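Local coordinates for protein putative polyketide synthase (Brevibacillus brevis, PDB 6HP2) that is the O-methyltransferase domain of a trans-AT polyketide synthase, binds S-adenosyl-L-homocysteine and probably methylates intermediates of a polyketide pathway, likely that of bacillaene, at residues 42-47 with 75-80; 121-126 with 159-164; 199-204 with 216-221. All blocks are in the same frame, centred on the assembly; numbering follows the deposited sequence.

Contact 1 of 3, residues 42-47 with 75-80; sequences EDYLTV and MVREKQ. With SAH (S-adenosyl-L-homocysteine), chain B.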
loop_
_atom_site.group_PDB
_atom_site.type_symbol
_atom_site.label_atom_id
_atom_site.label_comp_id
_atom_site.label_asym_id
_atom_site.label_seq_id
_atom_site.Cartn_x
_atom_site.Cartn_y
_atom_site.Cartn_z
ATOM N N GLU A 42 7.746 11.272 8.146
ATOM C CA GLU A 42 7.032 10.514 9.164
ATOM C C GLU A 42 5.542 10.418 8.806
ATOM O O GLU A 42 4.693 10.272 9.685
ATOM C CB GLU A 42 7.220 11.148 10.542
ATOM C CG GLU A 42 6.723 12.581 10.667
ATOM C CD GLU A 42 7.567 13.576 9.891
ATOM O OE1 GLU A 42 8.795 13.366 9.780
ATOM O OE2 GLU A 42 6.992 14.561 9.383
ATOM N N ASP A 43 5.237 10.456 7.508
ATOM C CA ASP A 43 3.881 10.495 7.053
ATOM C C ASP A 43 3.683 9.521 5.886
ATOM O O ASP A 43 4.605 9.000 5.235
ATOM C CB ASP A 43 3.422 11.924 6.668
ATOM C CG ASP A 43 4.223 12.521 5.554
ATOM O OD1 ASP A 43 5.457 12.397 5.577
ATOM O OD2 ASP A 43 3.616 13.149 4.663
ATOM N N TYR A 44 2.446 9.235 5.707
ATOM C CA TYR A 44 1.947 8.217 4.799
ATOM C C TYR A 44 1.038 8.886 3.794
ATOM O O TYR A 44 0.251 9.743 4.170
ATOM C CB TYR A 44 1.187 7.145 5.555
ATOM C CG TYR A 44 2.014 6.461 6.630
ATOM C CD1 TYR A 44 3.016 5.542 6.311
ATOM C CD2 TYR A 44 1.714 6.683 7.965
ATOM C CE1 TYR A 44 3.754 4.915 7.325
ATOM C CE2 TYR A 44 2.411 6.080 8.969
ATOM C CZ TYR A 44 3.436 5.195 8.658
ATOM O OH TYR A 44 4.127 4.588 9.655
ATOM N N LEU A 45 1.157 8.490 2.520
ATOM C CA LEU A 45 0.364 9.071 1.435
ATOM C C LEU A 45 -0.782 8.152 1.009
ATOM O O LEU A 45 -1.082 8.021 -0.177
ATOM C CB LEU A 45 1.256 9.375 0.245
ATOM C CG LEU A 45 2.536 10.200 0.559
ATOM C CD1 LEU A 45 3.334 10.394 -0.713
ATOM C CD2 LEU A 45 2.158 11.494 1.215
ATOM N N THR A 46 -1.449 7.527 1.953
ATOM C CA THR A 46 -2.532 6.578 1.660
ATOM C C THR A 46 -3.790 6.918 2.461
ATOM O O THR A 46 -3.744 7.633 3.463
ATOM C CB THR A 46 -2.091 5.159 2.042
ATOM O OG1 THR A 46 -1.797 5.149 3.446
ATOM C CG2 THR A 46 -0.808 4.769 1.276
ATOM N N VAL A 47 -4.913 6.363 2.042
ATOM C CA VAL A 47 -6.124 6.414 2.845
ATOM C C VAL A 47 -5.945 5.431 3.996
ATOM O O VAL A 47 -4.883 4.816 4.142
ATOM C CB VAL A 47 -7.348 6.109 1.962
ATOM C CG1 VAL A 47 -7.460 7.198 0.904
ATOM C CG2 VAL A 47 -7.186 4.724 1.318
ATOM N N MET A 75 -5.194 11.104 14.765
ATOM C CA MET A 75 -6.163 10.001 14.712
ATOM C C MET A 75 -6.017 9.239 13.410
ATOM O O MET A 75 -6.091 8.001 13.364
ATOM C CB MET A 75 -7.609 10.501 14.831
ATOM C CG MET A 75 -8.084 10.845 16.198
ATOM S SD MET A 75 -9.661 11.785 16.111
ATOM C CE MET A 75 -10.722 10.586 15.436
ATOM N N VAL A 76 -5.841 9.983 12.330
ATOM C CA VAL A 76 -5.680 9.404 11.002
ATOM C C VAL A 76 -4.416 8.590 10.957
ATOM O O VAL A 76 -4.407 7.443 10.486
ATOM C CB VAL A 76 -5.684 10.509 9.918
ATOM C CG1 VAL A 76 -5.357 9.931 8.575
ATOM C CG2 VAL A 76 -7.094 11.170 9.907
ATOM N N ARG A 77 -3.345 9.148 11.505
ATOM C CA ARG A 77 -2.063 8.462 11.484
ATOM C C ARG A 77 -2.134 7.119 12.194
ATOM O O ARG A 77 -1.536 6.138 11.750
ATOM C CB ARG A 77 -1.018 9.331 12.129
ATOM C CG ARG A 77 0.419 8.800 11.892
ATOM C CD ARG A 77 1.438 9.712 12.594
ATOM N NE ARG A 77 2.790 9.547 12.059
ATOM C CZ ARG A 77 3.600 8.531 12.353
ATOM N NH1 ARG A 77 3.199 7.566 13.171
ATOM N NH2 ARG A 77 4.813 8.473 11.822
ATOM N N GLU A 78 -2.822 7.069 13.325
ATOM C CA GLU A 78 -2.985 5.803 14.032
ATOM C C GLU A 78 -3.655 4.745 13.168
ATOM O O GLU A 78 -3.348 3.562 13.306
ATOM C CB GLU A 78 -3.790 6.018 15.334
ATOM C CG GLU A 78 -3.069 6.840 16.385
ATOM C CD GLU A 78 -3.924 7.082 17.625
ATOM O OE1 GLU A 78 -5.149 6.853 17.566
ATOM O OE2 GLU A 78 -3.366 7.499 18.657
ATOM N N LYS A 79 -4.648 5.127 12.358
ATOM C CA LYS A 79 -5.302 4.171 11.491
ATOM C C LYS A 79 -4.417 3.781 10.338
ATOM O O LYS A 79 -4.471 2.638 9.874
ATOM C CB LYS A 79 -6.643 4.748 11.005
ATOM C CG LYS A 79 -7.583 5.103 12.211
ATOM C CD LYS A 79 -7.891 3.791 12.965
ATOM C CE LYS A 79 -9.047 3.971 13.952
ATOM N NZ LYS A 79 -8.604 4.482 15.270
ATOM N N GLN A 80 -3.607 4.700 9.852
ATOM C CA GLN A 80 -2.598 4.350 8.843
ATOM C C GLN A 80 -1.605 3.348 9.390
ATOM O O GLN A 80 -1.204 2.410 8.689
ATOM C CB GLN A 80 -1.874 5.619 8.382
ATOM C CG GLN A 80 -2.812 6.505 7.561
ATOM C CD GLN A 80 -2.186 7.768 7.158
ATOM O OE1 GLN A 80 -1.602 8.456 7.992
ATOM N NE2 GLN A 80 -2.272 8.092 5.873
HETATM N N SAH B . 3.921 3.673 -0.305
HETATM C CA SAH B . 3.968 5.070 0.117
HETATM C CB SAH B . 3.573 6.021 -1.005
HETATM C CG SAH B . 2.305 5.664 -1.759
HETATM S SD SAH B . 1.844 6.985 -2.919
HETATM C C SAH B . 3.062 5.220 1.314
HETATM O O SAH B . 2.950 6.308 1.878
HETATM O OXT SAH B . 2.450 4.241 1.729
HETATM C "C5'" SAH B . 2.378 6.167 -4.440
HETATM C "C4'" SAH B . 3.898 6.062 -4.540
HETATM O "O4'" SAH B . 4.224 5.267 -5.702
HETATM C "C3'" SAH B . 4.556 7.451 -4.833
HETATM O "O3'" SAH B . 5.726 7.483 -4.001
HETATM C "C2'" SAH B . 4.939 7.437 -6.311
HETATM O "O2'" SAH B . 6.059 8.201 -6.645
HETATM C "C1'" SAH B . 5.194 5.925 -6.506
HETATM N N9 SAH B . 5.136 5.434 -7.880
HETATM C C8 SAH B . 4.102 5.519 -8.769
HETATM N N7 SAH B . 4.532 4.978 -9.913
HETATM C C5 SAH B . 5.789 4.504 -9.739
HETATM C C6 SAH B . 6.704 3.865 -10.567
HETATM N N6 SAH B . 6.450 3.504 -11.824
HETATM N N1 SAH B . 7.915 3.501 -10.055
HETATM C C2 SAH B . 8.280 3.850 -8.768
HETATM N N3 SAH B . 7.380 4.510 -7.972
HETATM C C4 SAH B . 6.186 4.864 -8.465
#
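Q80 and Y44 pass side by side, pointing opposite ways, with the amide and ring planes 79° apart. Q80 leaves its helix with an extended chain beyond CG (chi2 177°), which carries the amide past CB of Y44 to the loop backbone. There Q80 NE2 donates to T46 O at 2.9 Å. T46 O lies close to the amide plane, but the bond is bent, with an N-H...O angle of 138°. A second, weak bond runs from Q80 NE2 to Y44 O at 3.5 Å, so one amide nitrogen grips two loop carbonyls. Q80 OE1 sits at the edge of the Y44 ring, near its plane.

R77 comes in one helical turn earlier and lays one guanidinium face over CE2 of Y44. Its NH2 donates to E42 O at 2.8 Å, from above the carbonyl plane, and NE adds a weak bond to the same oxygen. E42 is poorly ordered, so this grip is less certain than that of Q80.

The same loop binds SAH. L45 N donates an almost straight bond of 2.9 Å to carboxylate atom O of SAH, and T46 CG2 touches OXT of SAH at 3.3 Å. This loop precedes helix 59-64 and runs beside helix 70-88. Helix 108-116 takes the far end of Y44, where Q112 bonds its hydroxyl, and Q131 of helix 129-141 touches L45.

Contact 2 of 3, residues 121-126 with 159-164; sequences KTHGFT and AFPDLY. With SAH (S-adenosyl-L-homocysteine), chain B.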
loop_
_atom_site.group_PDB
_atom_site.type_symbol
_atom_site.label_atom_id
_atom_site.label_comp_id
_atom_site.label_asym_id
_atom_site.label_seq_id
_atom_site.Cartn_x
_atom_site.Cartn_y
_atom_site.Cartn_z
ATOM N N LYS A 121 18.667 -4.231 5.695
ATOM C CA LYS A 121 18.961 -3.217 4.690
ATOM C C LYS A 121 17.712 -3.004 3.863
ATOM O O LYS A 121 17.068 -3.972 3.427
ATOM C CB LYS A 121 20.131 -3.636 3.795
ATOM C CG LYS A 121 21.455 -3.756 4.579
ATOM C CD LYS A 121 22.603 -4.145 3.670
ATOM C CE LYS A 121 23.906 -4.263 4.464
ATOM N NZ LYS A 121 25.053 -4.627 3.589
ATOM N N THR A 122 17.338 -1.739 3.706
ATOM C CA THR A 122 16.123 -1.380 2.995
ATOM C C THR A 122 16.433 -0.523 1.777
ATOM O O THR A 122 17.282 0.381 1.839
ATOM C CB THR A 122 15.149 -0.613 3.908
ATOM O OG1 THR A 122 15.751 0.587 4.399
ATOM C CG2 THR A 122 14.676 -1.456 5.042
ATOM N N HIS A 123 15.750 -0.830 0.675
ATOM C CA HIS A 123 15.816 -0.062 -0.556
ATOM C C HIS A 123 14.416 0.456 -0.892
ATOM O O HIS A 123 13.435 -0.264 -0.705
ATOM C CB HIS A 123 16.279 -0.915 -1.734
ATOM C CG HIS A 123 17.731 -1.231 -1.734
ATOM N ND1 HIS A 123 18.276 -2.175 -2.586
ATOM C CD2 HIS A 123 18.759 -0.715 -1.015
ATOM C CE1 HIS A 123 19.582 -2.216 -2.390
ATOM N NE2 HIS A 123 19.898 -1.341 -1.447
ATOM N N GLY A 124 14.333 1.708 -1.335
ATOM C CA GLY A 124 13.112 2.251 -1.934
ATOM C C GLY A 124 13.321 2.785 -3.340
ATOM O O GLY A 124 14.391 3.296 -3.680
ATOM N N PHE A 125 12.281 2.626 -4.174
ATOM C CA PHE A 125 12.171 3.252 -5.475
ATOM C C PHE A 125 10.989 4.220 -5.363
ATOM O O PHE A 125 9.915 3.840 -4.858
ATOM C CB PHE A 125 11.871 2.280 -6.607
ATOM C CG PHE A 125 13.052 1.635 -7.260
ATOM C CD1 PHE A 125 14.263 1.493 -6.617
ATOM C CD2 PHE A 125 12.949 1.206 -8.585
ATOM C CE1 PHE A 125 15.293 0.932 -7.226
ATOM C CE2 PHE A 125 14.010 0.615 -9.205
ATOM C CZ PHE A 125 15.191 0.493 -8.522
ATOM N N THR A 126 11.179 5.454 -5.846
ATOM C CA THR A 126 10.063 6.337 -6.111
ATOM C C THR A 126 10.328 7.103 -7.388
ATOM O O THR A 126 11.448 7.555 -7.634
ATOM C CB THR A 126 9.786 7.319 -4.987
ATOM O OG1 THR A 126 8.692 8.165 -5.393
ATOM C CG2 THR A 126 11.020 8.147 -4.603
ATOM N N ALA A 159 15.542 -2.084 -13.357
ATOM C CA ALA A 159 15.642 -3.327 -12.602
ATOM C C ALA A 159 15.979 -3.015 -11.153
ATOM O O ALA A 159 16.792 -2.143 -10.876
ATOM C CB ALA A 159 16.721 -4.241 -13.205
ATOM N N PHE A 160 15.285 -3.653 -10.226
ATOM C CA PHE A 160 15.614 -3.494 -8.811
ATOM C C PHE A 160 17.036 -4.029 -8.585
ATOM O O PHE A 160 17.464 -4.965 -9.270
ATOM C CB PHE A 160 14.628 -4.247 -7.901
ATOM C CG PHE A 160 13.208 -3.873 -8.052
ATOM C CD1 PHE A 160 12.811 -2.566 -8.063
ATOM C CD2 PHE A 160 12.222 -4.853 -8.152
ATOM C CE1 PHE A 160 11.510 -2.265 -8.169
ATOM C CE2 PHE A 160 10.929 -4.522 -8.284
ATOM C CZ PHE A 160 10.555 -3.233 -8.269
ATOM N N PRO A 161 17.837 -3.383 -7.736
ATOM C CA PRO A 161 19.269 -3.685 -7.739
ATOM C C PRO A 161 19.648 -4.946 -7.002
ATOM O O PRO A 161 20.751 -5.435 -7.233
ATOM C CB PRO A 161 19.895 -2.449 -7.085
ATOM C CG PRO A 161 18.832 -1.907 -6.234
ATOM C CD PRO A 161 17.533 -2.199 -6.933
ATOM N N ASP A 162 18.780 -5.524 -6.176
ATOM C CA ASP A 162 19.210 -6.616 -5.293
ATOM C C ASP A 162 18.152 -7.717 -5.272
ATOM O O ASP A 162 17.181 -7.705 -6.025
ATOM C CB ASP A 162 19.487 -6.072 -3.890
ATOM C CG ASP A 162 20.633 -6.795 -3.188
ATOM O OD1 ASP A 162 20.874 -7.972 -3.476
ATOM O OD2 ASP A 162 21.272 -6.171 -2.329
ATOM N N LEU A 163 18.372 -8.713 -4.416
ATOM C CA LEU A 163 17.404 -9.766 -4.144
ATOM C C LEU A 163 16.865 -9.536 -2.751
ATOM O O LEU A 163 17.627 -9.168 -1.848
ATOM C CB LEU A 163 18.028 -11.149 -4.245
ATOM C CG LEU A 163 18.173 -11.781 -5.634
ATOM C CD1 LEU A 163 16.816 -12.233 -6.151
ATOM C CD2 LEU A 163 18.810 -10.835 -6.613
ATOM N N TYR A 164 15.557 -9.689 -2.596
ATOM C CA TYR A 164 14.852 -9.266 -1.381
ATOM C C TYR A 164 14.053 -10.392 -0.737
ATOM O O TYR A 164 13.442 -11.205 -1.411
ATOM C CB TYR A 164 13.915 -8.075 -1.648
ATOM C CG TYR A 164 14.668 -6.919 -2.275
ATOM C CD1 TYR A 164 15.378 -6.033 -1.491
ATOM C CD2 TYR A 164 14.723 -6.768 -3.675
ATOM C CE1 TYR A 164 16.100 -4.983 -2.069
ATOM C CE2 TYR A 164 15.441 -5.671 -4.259
ATOM C CZ TYR A 164 16.118 -4.826 -3.458
ATOM O OH TYR A 164 16.850 -3.798 -4.048
HETATM N N SAH B . 3.921 3.673 -0.305
HETATM C CA SAH B . 3.968 5.070 0.117
HETATM C CB SAH B . 3.573 6.021 -1.005
HETATM C CG SAH B . 2.305 5.664 -1.759
HETATM S SD SAH B . 1.844 6.985 -2.919
HETATM C C SAH B . 3.062 5.220 1.314
HETATM O O SAH B . 2.950 6.308 1.878
HETATM O OXT SAH B . 2.450 4.241 1.729
HETATM C "C5'" SAH B . 2.378 6.167 -4.440
HETATM C "C4'" SAH B . 3.898 6.062 -4.540
HETATM O "O4'" SAH B . 4.224 5.267 -5.702
HETATM C "C3'" SAH B . 4.556 7.451 -4.833
HETATM O "O3'" SAH B . 5.726 7.483 -4.001
HETATM C "C2'" SAH B . 4.939 7.437 -6.311
HETATM O "O2'" SAH B . 6.059 8.201 -6.645
HETATM C "C1'" SAH B . 5.194 5.925 -6.506
HETATM N N9 SAH B . 5.136 5.434 -7.880
HETATM C C8 SAH B . 4.102 5.519 -8.769
HETATM N N7 SAH B . 4.532 4.978 -9.913
HETATM C C5 SAH B . 5.789 4.504 -9.739
HETATM C C6 SAH B . 6.704 3.865 -10.567
HETATM N N6 SAH B . 6.450 3.504 -11.824
HETATM N N1 SAH B . 7.915 3.501 -10.055
HETATM C C2 SAH B . 8.280 3.850 -8.768
HETATM N N3 SAH B . 7.380 4.510 -7.972
HETATM C C4 SAH B . 6.186 4.864 -8.465
#
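H123 and Y164 meet through a short hydrogen bond, 2.6 Å from H123 ND1 to Y164 OH. It is nearly straight at 169°, and either partner could be the donor. Each polar atom lies at the edge of the other's ring, near its plane. H123 CG stands anti to the carbonyl carbon (chi1 -75°), which points the ring at Y164. The two side chains meet nearly crosswise, and the bond helps fix the imidazole, which also packs edge-to-face with F151.

The other close-packed point is a T-shaped pair: the edge of F160 turns to the face of F125, with centroids 5.1 Å apart and planes at 68°. F160 CD1 stands over the face, off toward its rim, and reaches F125 CE2 at 3.6 Å. Both rings are buried, and F160 packs on L100 and F102.

Strand 121-126 is the second parallel strand of the Rossmann-like class I methyltransferase sheet, and 159-164 is the loop that runs into strand 164-170, reaching its first residue, Y164. Strand 98-101 lies between the two strands, and L100 touches H123, F160 and Y164. Further along 121-126, T126 OG1 lies 2.9 Å from ribose O2' of SAH.

Packing is looser along the exposed turn. P161 CD approaches F125 CE1 at 3.9 Å, and P161 CG touches the imidazole obliquely. D162 offers H123 only its CB, 4.1 Å from CE1. Its carboxylate turns elsewhere: OD1 accepts from L163 N at 2.8 Å, and OD2 forms a salt bridge with K98. The exposed A159 puts its O at the edge of the F125 ring.

Contact 3 of 3, residues 199-204 with 216-221; sequences IDYIAN and VSIPTV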
loop_
_atom_site.group_PDB
_atom_site.type_symbol
_atom_site.label_atom_id
_atom_site.label_comp_id
_atom_site.label_asym_id
_atom_site.label_seq_id
_atom_site.Cartn_x
_atom_site.Cartn_y
_atom_site.Cartn_z
ATOM N N ILE A 199 -0.823 -3.195 -0.908
ATOM C CA ILE A 199 -2.108 -2.577 -0.662
ATOM C C ILE A 199 -2.493 -1.997 -2.004
ATOM O O ILE A 199 -1.801 -1.110 -2.507
ATOM C CB ILE A 199 -2.083 -1.500 0.432
ATOM C CG1 ILE A 199 -1.659 -2.100 1.787
ATOM C CG2 ILE A 199 -3.460 -0.834 0.560
ATOM C CD1 ILE A 199 -1.833 -1.201 2.948
ATOM N N ASP A 200 -3.636 -2.443 -2.555
ATOM C CA ASP A 200 -3.938 -2.127 -3.944
ATOM C C ASP A 200 -5.422 -2.327 -4.215
ATOM O O ASP A 200 -6.188 -2.851 -3.385
ATOM C CB ASP A 200 -3.094 -2.968 -4.889
ATOM C CG ASP A 200 -2.490 -2.167 -6.010
ATOM O OD1 ASP A 200 -3.185 -1.312 -6.564
ATOM O OD2 ASP A 200 -1.306 -2.449 -6.362
ATOM N N TYR A 201 -5.819 -1.859 -5.383
ATOM C CA TYR A 201 -7.205 -1.980 -5.836
ATOM C C TYR A 201 -7.484 -3.161 -6.764
ATOM O O TYR A 201 -6.661 -3.553 -7.606
ATOM C CB TYR A 201 -7.619 -0.696 -6.535
ATOM C CG TYR A 201 -7.860 0.458 -5.640
ATOM C CD1 TYR A 201 -8.974 0.479 -4.799
ATOM C CD2 TYR A 201 -7.012 1.595 -5.640
ATOM C CE1 TYR A 201 -9.229 1.566 -4.010
ATOM C CE2 TYR A 201 -7.309 2.689 -4.833
ATOM C CZ TYR A 201 -8.380 2.655 -4.002
ATOM O OH TYR A 201 -8.699 3.741 -3.166
ATOM N N ILE A 202 -8.667 -3.721 -6.598
ATOM C CA ILE A 202 -9.227 -4.712 -7.516
ATOM C C ILE A 202 -10.500 -4.121 -8.140
ATOM O O ILE A 202 -11.374 -3.599 -7.421
ATOM C CB ILE A 202 -9.562 -6.016 -6.787
ATOM C CG1 ILE A 202 -8.320 -6.599 -6.121
ATOM C CG2 ILE A 202 -10.249 -7.025 -7.720
ATOM C CD1 ILE A 202 -8.681 -7.786 -5.191
ATOM N N ALA A 203 -10.645 -4.256 -9.456
ATOM C CA ALA A 203 -11.842 -3.767 -10.120
ATOM C C ALA A 203 -12.850 -4.919 -10.145
ATOM O O ALA A 203 -12.511 -6.035 -10.549
ATOM C CB ALA A 203 -11.516 -3.266 -11.521
ATOM N N ASN A 204 -14.081 -4.655 -9.709
ATOM C CA ASN A 204 -15.145 -5.665 -9.661
ATOM C C ASN A 204 -16.011 -5.676 -10.901
ATOM O O ASN A 204 -17.156 -6.125 -10.863
ATOM C CB ASN A 204 -15.979 -5.442 -8.412
ATOM C CG ASN A 204 -15.154 -5.623 -7.180
ATOM O OD1 ASN A 204 -14.395 -6.626 -7.100
ATOM N ND2 ASN A 204 -15.153 -4.646 -6.277
ATOM N N VAL A 216 -4.172 6.105 -13.814
ATOM C CA VAL A 216 -4.665 5.063 -12.920
ATOM C C VAL A 216 -5.161 3.910 -13.766
ATOM O O VAL A 216 -5.982 4.116 -14.675
ATOM C CB VAL A 216 -5.779 5.626 -12.006
ATOM C CG1 VAL A 216 -6.476 4.541 -11.251
ATOM C CG2 VAL A 216 -5.155 6.578 -10.969
ATOM N N SER A 217 -4.766 2.688 -13.388
ATOM C CA SER A 217 -5.197 1.486 -14.069
ATOM C C SER A 217 -5.392 0.409 -13.006
ATOM O O SER A 217 -4.439 0.041 -12.280
ATOM C CB SER A 217 -4.146 1.029 -15.121
ATOM O OG SER A 217 -2.849 1.073 -14.600
ATOM N N ILE A 218 -6.620 -0.137 -12.953
ATOM C CA ILE A 218 -6.946 -1.096 -11.902
ATOM C C ILE A 218 -7.369 -2.398 -12.552
ATOM O O ILE A 218 -8.389 -2.418 -13.212
ATOM C CB ILE A 218 -8.031 -0.556 -10.967
ATOM C CG1 ILE A 218 -7.538 0.720 -10.289
ATOM C CG2 ILE A 218 -8.484 -1.589 -9.972
ATOM C CD1 ILE A 218 -8.647 1.476 -9.538
ATOM N N PRO A 219 -6.629 -3.486 -12.369
ATOM C CA PRO A 219 -6.991 -4.759 -13.008
ATOM C C PRO A 219 -8.213 -5.367 -12.369
ATOM O O PRO A 219 -8.485 -5.158 -11.189
ATOM C CB PRO A 219 -5.751 -5.656 -12.757
ATOM C CG PRO A 219 -4.633 -4.667 -12.402
ATOM C CD PRO A 219 -5.309 -3.566 -11.679
ATOM N N THR A 220 -8.957 -6.127 -13.182
ATOM C CA THR A 220 -10.067 -6.896 -12.681
ATOM C C THR A 220 -9.592 -8.067 -11.825
ATOM O O THR A 220 -8.417 -8.429 -11.798
ATOM C CB THR A 220 -10.875 -7.464 -13.854
ATOM O OG1 THR A 220 -10.041 -8.398 -14.558
ATOM C CG2 THR A 220 -11.319 -6.355 -14.824
ATOM N N VAL A 221 -10.562 -8.743 -11.208
ATOM C CA VAL A 221 -10.274 -9.996 -10.492
ATOM C C VAL A 221 -9.511 -10.958 -11.396
ATOM O O VAL A 221 -8.462 -11.475 -11.040
ATOM C CB VAL A 221 -11.586 -10.634 -10.005
ATOM C CG1 VAL A 221 -11.350 -12.052 -9.491
ATOM C CG2 VAL A 221 -12.234 -9.734 -8.938
HETATM O O HOH W 1 -13.719 -8.508 -11.883
#
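A203 and T220 form a single beta bridge, where the end of strand 194-203 meets the chain that leaves the small hairpin of strands 209-211 and 216-218. Strand 194-203 belongs to the central sheet of the Rossmann-like methyltransferase fold. The directions of strands 199-203 and 216-218 differ by 65°.

Backbone bonds carry the bridge. A203 N donates to P219 O at 2.9 Å and 167°. The return bond, V221 N to A203 O, is weak at 3.4 Å. A CA-H...O contact from T220 CA to A203 O helps on the same carbonyl. T220 is the N-cap of helix 221-230, so the bridge sits right at the start of that helix.

Apolar contacts fill in around it. I218 has CG1 anti to the carbonyl carbon (chi1 -61°), which leaves CG2 to face A203 N and to lie 3.7 Å from Y201 CB. I218 CD1 then runs on along Y201 CB and meets the ring obliquely. The Y201 hydroxyl is hydrogen-bonded to Q275, and its ring packs edge-to-face with F174 and Y286. Beside the bridge, I202 CG2 and V221 CG2 touch at 3.6 Å, their side chains crossing at a slant.

Water completes the weak end. One molecule donates to A203 O at 3.1 Å and accepts from V221 N at 3.2 Å.

How the contacts relate
Contact 3 is the most buried; contacts 1 and 2 are only partly buried. Contacts 1 and 2 both touch SAH, the first at its amino acid carboxylate and the second at its ribose. Contacts 2 and 3 both reach the central sheet, on strands 121-126 and 194-203, but their nearest atoms are about 12 Å apart. Contact 1 joins a loop to helix 70-88. The chemistry follows these places. In contact 1, polar side chains hold loop carbonyls. In contact 2, aromatic rings and a histidine-tyrosine bond dominate. Contact 3 combines backbone bridging with aliphatic methyls. Contacts 1 and 3 lie on opposite sides of the chain's centre.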